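Local coordinates for putrescine aminotransferase (Halomonas elongata DSM 2581, PDB 6GWI), which probably transfers amino groups from amines such as putrescine to keto acceptors, using pyridoxal-5'-phosphate as cofactor, at residues B[40-43]-B[47-50]; B[142-147]-B[206-211]. All blocks are in the same frame, centred on the assembly; numbering follows the deposited sequence.

Contact 1. Residues B[40-43]-B[47-50]; sequences YIHD and NRIL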
loop_
_atom_site.group_PDB
_atom_site.type_symbol
_atom_site.label_atom_id
_atom_site.label_comp_id
_atom_site.label_asym_id
_atom_site.label_seq_id
_atom_site.Cartn_x
_atom_site.Cartn_y
_atom_site.Cartn_z
ATOM N N TYR B 40 -15.797 19.084 -10.935
ATOM C CA TYR B 40 -15.586 18.893 -12.365
ATOM C C TYR B 40 -14.140 18.531 -12.669
ATOM O O TYR B 40 -13.210 19.100 -12.087
ATOM C CB TYR B 40 -15.958 20.163 -13.149
ATOM C CG TYR B 40 -17.421 20.516 -13.071
ATOM C CD1 TYR B 40 -18.328 19.973 -13.969
ATOM C CD2 TYR B 40 -17.900 21.382 -12.097
ATOM C CE1 TYR B 40 -19.669 20.284 -13.904
ATOM C CE2 TYR B 40 -19.241 21.699 -12.023
ATOM C CZ TYR B 40 -20.120 21.145 -12.930
ATOM O OH TYR B 40 -21.460 21.449 -12.872
ATOM N N ILE B 41 -13.964 17.604 -13.610
ATOM C CA ILE B 41 -12.655 17.254 -14.140
ATOM C C ILE B 41 -12.580 17.720 -15.587
ATOM O O ILE B 41 -13.597 17.936 -16.255
ATOM C CB ILE B 41 -12.367 15.740 -14.050
ATOM C CG1 ILE B 41 -13.392 14.954 -14.876
ATOM C CG2 ILE B 41 -12.373 15.300 -12.599
ATOM C CD1 ILE B 41 -13.125 13.469 -14.949
ATOM N N HIS B 42 -11.353 17.850 -16.081
ATOM C CA HIS B 42 -11.098 18.279 -17.448
ATOM C C HIS B 42 -10.097 17.332 -18.092
ATOM O O HIS B 42 -9.167 16.860 -17.431
ATOM C CB HIS B 42 -10.555 19.708 -17.482
ATOM C CG HIS B 42 -11.496 20.727 -16.918
ATOM N ND1 HIS B 42 -11.692 20.890 -15.562
ATOM C CD2 HIS B 42 -12.290 21.639 -17.525
ATOM C CE1 HIS B 42 -12.567 21.858 -15.360
ATOM N NE2 HIS B 42 -12.946 22.330 -16.534
ATOM N N ASP B 43 -10.290 17.050 -19.378
ATOM C CA ASP B 43 -9.400 16.157 -20.107
ATOM C C ASP B 43 -8.588 16.939 -21.135
ATOM O O ASP B 43 -8.824 18.124 -21.389
ATOM C CB ASP B 43 -10.187 15.015 -20.773
ATOM C CG ASP B 43 -11.101 15.483 -21.896
ATOM O OD1 ASP B 43 -10.935 16.613 -22.407
ATOM O OD2 ASP B 43 -11.993 14.699 -22.281
ATOM N N ASN B 47 -12.589 18.849 -22.687
ATOM C CA ASN B 47 -13.920 18.547 -22.182
ATOM C C ASN B 47 -13.978 18.763 -20.678
ATOM O O ASN B 47 -13.048 18.409 -19.948
ATOM C CB ASN B 47 -14.305 17.105 -22.509
ATOM C CG ASN B 47 -14.352 16.841 -23.996
ATOM O OD1 ASN B 47 -15.163 17.421 -24.717
ATOM N ND2 ASN B 47 -13.484 15.951 -24.465
ATOM N N ARG B 48 -15.076 19.359 -20.221
ATOM C CA ARG B 48 -15.382 19.470 -18.800
ATOM C C ARG B 48 -16.422 18.414 -18.451
ATOM O O ARG B 48 -17.460 18.318 -19.116
ATOM C CB ARG B 48 -15.894 20.872 -18.465
ATOM C CG ARG B 48 -15.917 21.176 -16.975
ATOM C CD ARG B 48 -16.277 22.636 -16.691
ATOM N NE ARG B 48 -17.704 22.832 -16.448
ATOM C CZ ARG B 48 -18.211 23.428 -15.369
ATOM N NH1 ARG B 48 -17.419 23.919 -14.422
ATOM N NH2 ARG B 48 -19.525 23.548 -15.242
ATOM N N ILE B 49 -16.144 17.623 -17.416
ATOM C CA ILE B 49 -16.993 16.499 -17.041
ATOM C C ILE B 49 -17.343 16.606 -15.564
ATOM O O ILE B 49 -16.457 16.807 -14.726
ATOM C CB ILE B 49 -16.304 15.150 -17.330
ATOM C CG1 ILE B 49 -15.873 15.064 -18.795
ATOM C CG2 ILE B 49 -17.227 13.997 -16.996
ATOM C CD1 ILE B 49 -14.374 15.137 -18.992
ATOM N N LEU B 50 -18.627 16.455 -15.243
ATOM C CA LEU B 50 -19.063 16.395 -13.852
ATOM C C LEU B 50 -18.648 15.056 -13.248
ATOM O O LEU B 50 -19.129 14.002 -13.678
ATOM C CB LEU B 50 -20.576 16.591 -13.770
ATOM C CG LEU B 50 -21.191 17.030 -12.437
ATOM C CD1 LEU B 50 -22.686 17.311 -12.610
ATOM C CD2 LEU B 50 -20.986 15.995 -11.340
#

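Contact 2. Residues B[142-147]-B[206-211]; sequences WIIGRE and EEKILE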
loop_
_atom_site.group_PDB
_atom_site.type_symbol
_atom_site.label_atom_id
_atom_site.label_comp_id
_atom_site.label_asym_id
_atom_site.label_seq_id
_atom_site.Cartn_x
_atom_site.Cartn_y
_atom_site.Cartn_z
ATOM N N TRP B 142 -10.421 -18.705 10.682
ATOM C CA TRP B 142 -11.220 -18.469 9.488
ATOM C C TRP B 142 -11.845 -17.081 9.498
ATOM O O TRP B 142 -12.343 -16.609 10.524
ATOM C CB TRP B 142 -12.316 -19.528 9.361
ATOM C CG TRP B 142 -11.834 -20.822 8.777
ATOM C CD1 TRP B 142 -11.249 -21.855 9.451
ATOM C CD2 TRP B 142 -11.896 -21.224 7.402
ATOM N NE1 TRP B 142 -10.944 -22.875 8.583
ATOM C CE2 TRP B 142 -11.331 -22.513 7.318
ATOM C CE3 TRP B 142 -12.375 -20.624 6.234
ATOM C CZ2 TRP B 142 -11.231 -23.208 6.116
ATOM C CZ3 TRP B 142 -12.276 -21.319 5.040
ATOM C CH2 TRP B 142 -11.708 -22.595 4.991
ATOM N N ILE B 143 -11.808 -16.425 8.342
ATOM C CA ILE B 143 -12.464 -15.141 8.127
ATOM C C ILE B 143 -13.634 -15.383 7.188
ATOM O O ILE B 143 -13.464 -15.999 6.128
ATOM C CB ILE B 143 -11.510 -14.096 7.522
ATOM C CG1 ILE B 143 -10.170 -14.074 8.257
ATOM C CG2 ILE B 143 -12.161 -12.708 7.526
ATOM C CD1 ILE B 143 -10.233 -13.547 9.647
ATOM N N ILE B 144 -14.813 -14.913 7.568
ATOM C CA ILE B 144 -15.992 -15.004 6.717
ATOM C C ILE B 144 -16.229 -13.637 6.090
ATOM O O ILE B 144 -16.517 -12.662 6.792
ATOM C CB ILE B 144 -17.227 -15.478 7.487
ATOM C CG1 ILE B 144 -16.977 -16.858 8.094
ATOM C CG2 ILE B 144 -18.432 -15.505 6.567
ATOM C CD1 ILE B 144 -17.999 -17.257 9.129
ATOM N N GLY B 145 -16.093 -13.565 4.765
ATOM C CA GLY B 145 -16.545 -12.435 3.992
ATOM C C GLY B 145 -17.799 -12.766 3.204
ATOM O O GLY B 145 -18.456 -13.786 3.417
ATOM N N ARG B 146 -18.116 -11.884 2.263
ATOM C CA ARG B 146 -19.300 -12.049 1.437
ATOM C C ARG B 146 -18.923 -12.059 -0.035
ATOM O O ARG B 146 -17.963 -11.405 -0.459
ATOM C CB ARG B 146 -20.325 -10.939 1.701
ATOM C CG ARG B 146 -20.790 -10.889 3.151
ATOM C CD ARG B 146 -21.837 -9.811 3.399
ATOM N NE ARG B 146 -21.376 -8.484 3.002
ATOM C CZ ARG B 146 -22.028 -7.355 3.262
ATOM N NH1 ARG B 146 -23.169 -7.382 3.937
ATOM N NH2 ARG B 146 -21.531 -6.196 2.855
ATOM N N GLU B 147 -19.679 -12.837 -0.804
ATOM C CA GLU B 147 -19.571 -12.792 -2.253
ATOM C C GLU B 147 -19.851 -11.378 -2.751
ATOM O O GLU B 147 -20.696 -10.662 -2.208
ATOM C CB GLU B 147 -20.531 -13.801 -2.880
ATOM C CG GLU B 147 -20.059 -15.249 -2.730
ATOM C CD GLU B 147 -18.828 -15.544 -3.580
ATOM O OE1 GLU B 147 -18.556 -14.767 -4.524
ATOM O OE2 GLU B 147 -18.146 -16.559 -3.324
ATOM N N GLU B 206 -24.689 -17.313 10.193
ATOM C CA GLU B 206 -24.762 -18.368 11.197
ATOM C C GLU B 206 -24.501 -19.731 10.569
ATOM O O GLU B 206 -23.781 -20.559 11.138
ATOM C CB GLU B 206 -26.127 -18.354 11.886
ATOM C CG GLU B 206 -26.321 -19.511 12.856
ATOM C CD GLU B 206 -27.322 -19.201 13.953
ATOM O OE1 GLU B 206 -28.396 -18.647 13.643
ATOM O OE2 GLU B 206 -27.026 -19.502 15.130
ATOM N N GLU B 207 -25.086 -19.983 9.394
ATOM C CA GLU B 207 -24.871 -21.258 8.723
ATOM C C GLU B 207 -23.391 -21.484 8.452
ATOM O O GLU B 207 -22.863 -22.575 8.699
ATOM C CB GLU B 207 -25.662 -21.301 7.413
ATOM C CG GLU B 207 -27.172 -21.219 7.583
ATOM C CD GLU B 207 -27.897 -20.971 6.272
ATOM O OE1 GLU B 207 -27.383 -21.394 5.215
ATOM O OE2 GLU B 207 -28.983 -20.353 6.298
ATOM N N LYS B 208 -22.695 -20.456 7.965
ATOM C CA LYS B 208 -21.281 -20.621 7.657
ATOM C C LYS B 208 -20.485 -20.893 8.929
ATOM O O LYS B 208 -19.596 -21.752 8.945
ATOM C CB LYS B 208 -20.743 -19.373 6.964
ATOM C CG LYS B 208 -19.428 -19.600 6.245
ATOM C CD LYS B 208 -19.710 -20.428 4.998
ATOM C CE LYS B 208 -18.669 -21.465 4.682
ATOM N NZ LYS B 208 -19.012 -22.068 3.360
ATOM N N ILE B 209 -20.798 -20.164 10.005
ATOM C CA ILE B 209 -20.140 -20.375 11.293
ATOM C C ILE B 209 -20.294 -21.825 11.737
ATOM O O ILE B 209 -19.321 -22.486 12.117
ATOM C CB ILE B 209 -20.709 -19.397 12.340
ATOM C CG1 ILE B 209 -20.282 -17.964 12.005
ATOM C CG2 ILE B 209 -20.277 -19.777 13.751
ATOM C CD1 ILE B 209 -21.067 -16.896 12.743
ATOM N N LEU B 210 -21.526 -22.337 11.705
ATOM C CA LEU B 210 -21.770 -23.715 12.113
ATOM C C LEU B 210 -21.150 -24.717 11.144
ATOM O O LEU B 210 -20.802 -25.830 11.551
ATOM C CB LEU B 210 -23.274 -23.951 12.255
ATOM C CG LEU B 210 -23.936 -23.084 13.330
ATOM C CD1 LEU B 210 -25.451 -23.237 13.312
ATOM C CD2 LEU B 210 -23.382 -23.430 14.704
ATOM N N GLU B 211 -21.023 -24.361 9.861
ATOM C CA GLU B 211 -20.367 -25.258 8.915
ATOM C C GLU B 211 -18.878 -25.388 9.222
ATOM O O GLU B 211 -18.316 -26.486 9.154
ATOM C CB GLU B 211 -20.570 -24.763 7.483
ATOM C CG GLU B 211 -19.778 -25.543 6.435
ATOM C CD GLU B 211 -19.863 -24.927 5.052
ATOM O OE1 GLU B 211 -20.590 -23.924 4.888
ATOM O OE2 GLU B 211 -19.199 -25.444 4.129
#

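Contact 1. Residues B[40-43]-B[47-50]
Tyr-40 carries the guanidinium of Arg-48 flat over one face of its ring. The planes are 12° apart, and CZ of Arg-48 sits 3.6 Å from the centre of the Tyr-40 ring, a cation-pi stack. Arg-48 reaches it by bending at chi3 (94°). Leu-50, the cross-strand partner of Tyr-40, sets its CB 3.8 Å from CE1 of Tyr-40. The phenol OH is hydrogen-bonded to Glu-434 of helix 429-450. Ile-41 N binds Ile-49 O, and Ile-49 N binds Ile-41 O, each at 2.8 Å. On the face opposite Tyr-40, CG1 of Ile-41 packs on CB of Ile-49. Ile-41 also meets Tyr-82 of the second subunit. His-42 lies alongside Arg-48, its NE2 3.2 Å from CG of Arg-48. The His-42 ring stacks instead with that of His-35. Asp-43 closes the row. Its backbone N binds O of Asn-47, and its carboxylate takes two bonds in return. OD1 of Asp-43 accepts the backbone N of Asn-47 at 2.8 Å, from above the carboxylate plane. OD2 of Asp-43 offers its syn lone pair to ND2 of Asn-47 at 2.9 Å. This is an antiparallel beta hairpin, whose turn end is tied by the Asp-43 carboxylate.

Contact 2. Residues B[142-147]-B[206-211]
The salt bridge from NZ of Lys-208 to OE1 of Glu-211, 2.9 Å long, lies along the helix that packs on Ile-144. The ammonium meets that oxygen from above the carboxylate plane, 44° out of it. The two partners are three positions apart, about one helical turn, so they are neighbours on the surface of helix 194-212. The lysine chain bends at chi2 (73°) and again at chi3. Its first carbons face the strand, while its amino end bends away from the strand, toward Glu-211 one turn further on.

Across the contact the meeting is wholly apolar. Ile-144 on strand 142-146 points at the helix, and its CD1 does most of the touching. CD1 of Ile-144 lies 3.7 Å from CG1 of Ile-209, and the two side chains cross at about a right angle. CD1 of Ile-144 also lies 4.0 Å from CG of Lys-208, which CG1 of Ile-144 approaches to 4.1 Å. The methyl thus rests against two successive residues of the helix. Val-217 of strand 217-222 also touches Ile-144, and Ala-178 and Ile-180 of strand 177-180 touch Lys-208.

Replacing Lys-208 with an alanine would probably leave Glu-211 without this positive mate and open a gap beside CD1 of Ile-144.

The helix packs on one face of the parallel sheet of the class-III aminotransferase fold. Lys-208 serves both surroundings: its methylenes join the apolar layer between helix and sheet, and its amino group makes its ion pair within the helix. The direct contact between the two segments is van der Waals packing of aliphatic carbons, with the charge pairing kept to the helix.

How the contacts relate
Contact 1 and contact 2 flank the middle of the subunit from opposite sides. Their centres are 43 Å apart, and their nearest atoms about 26 Å, so they do not touch. They come in series along the chain: the hairpin of 40-43 and 47-50 closes before strand 142-146 begins. They share no sheet. Contact 1 lies in a small three-stranded antiparallel sheet with strand 31-37, beside helix 429-450. Contact 2 joins the parallel sheet to helix 194-212. Both belong to the class-III aminotransferase part of the chain. Contact 1 shapes a peripheral hairpin near the second subunit, while contact 2 packs a helix on the parallel sheet, bringing together segments 59 residues apart.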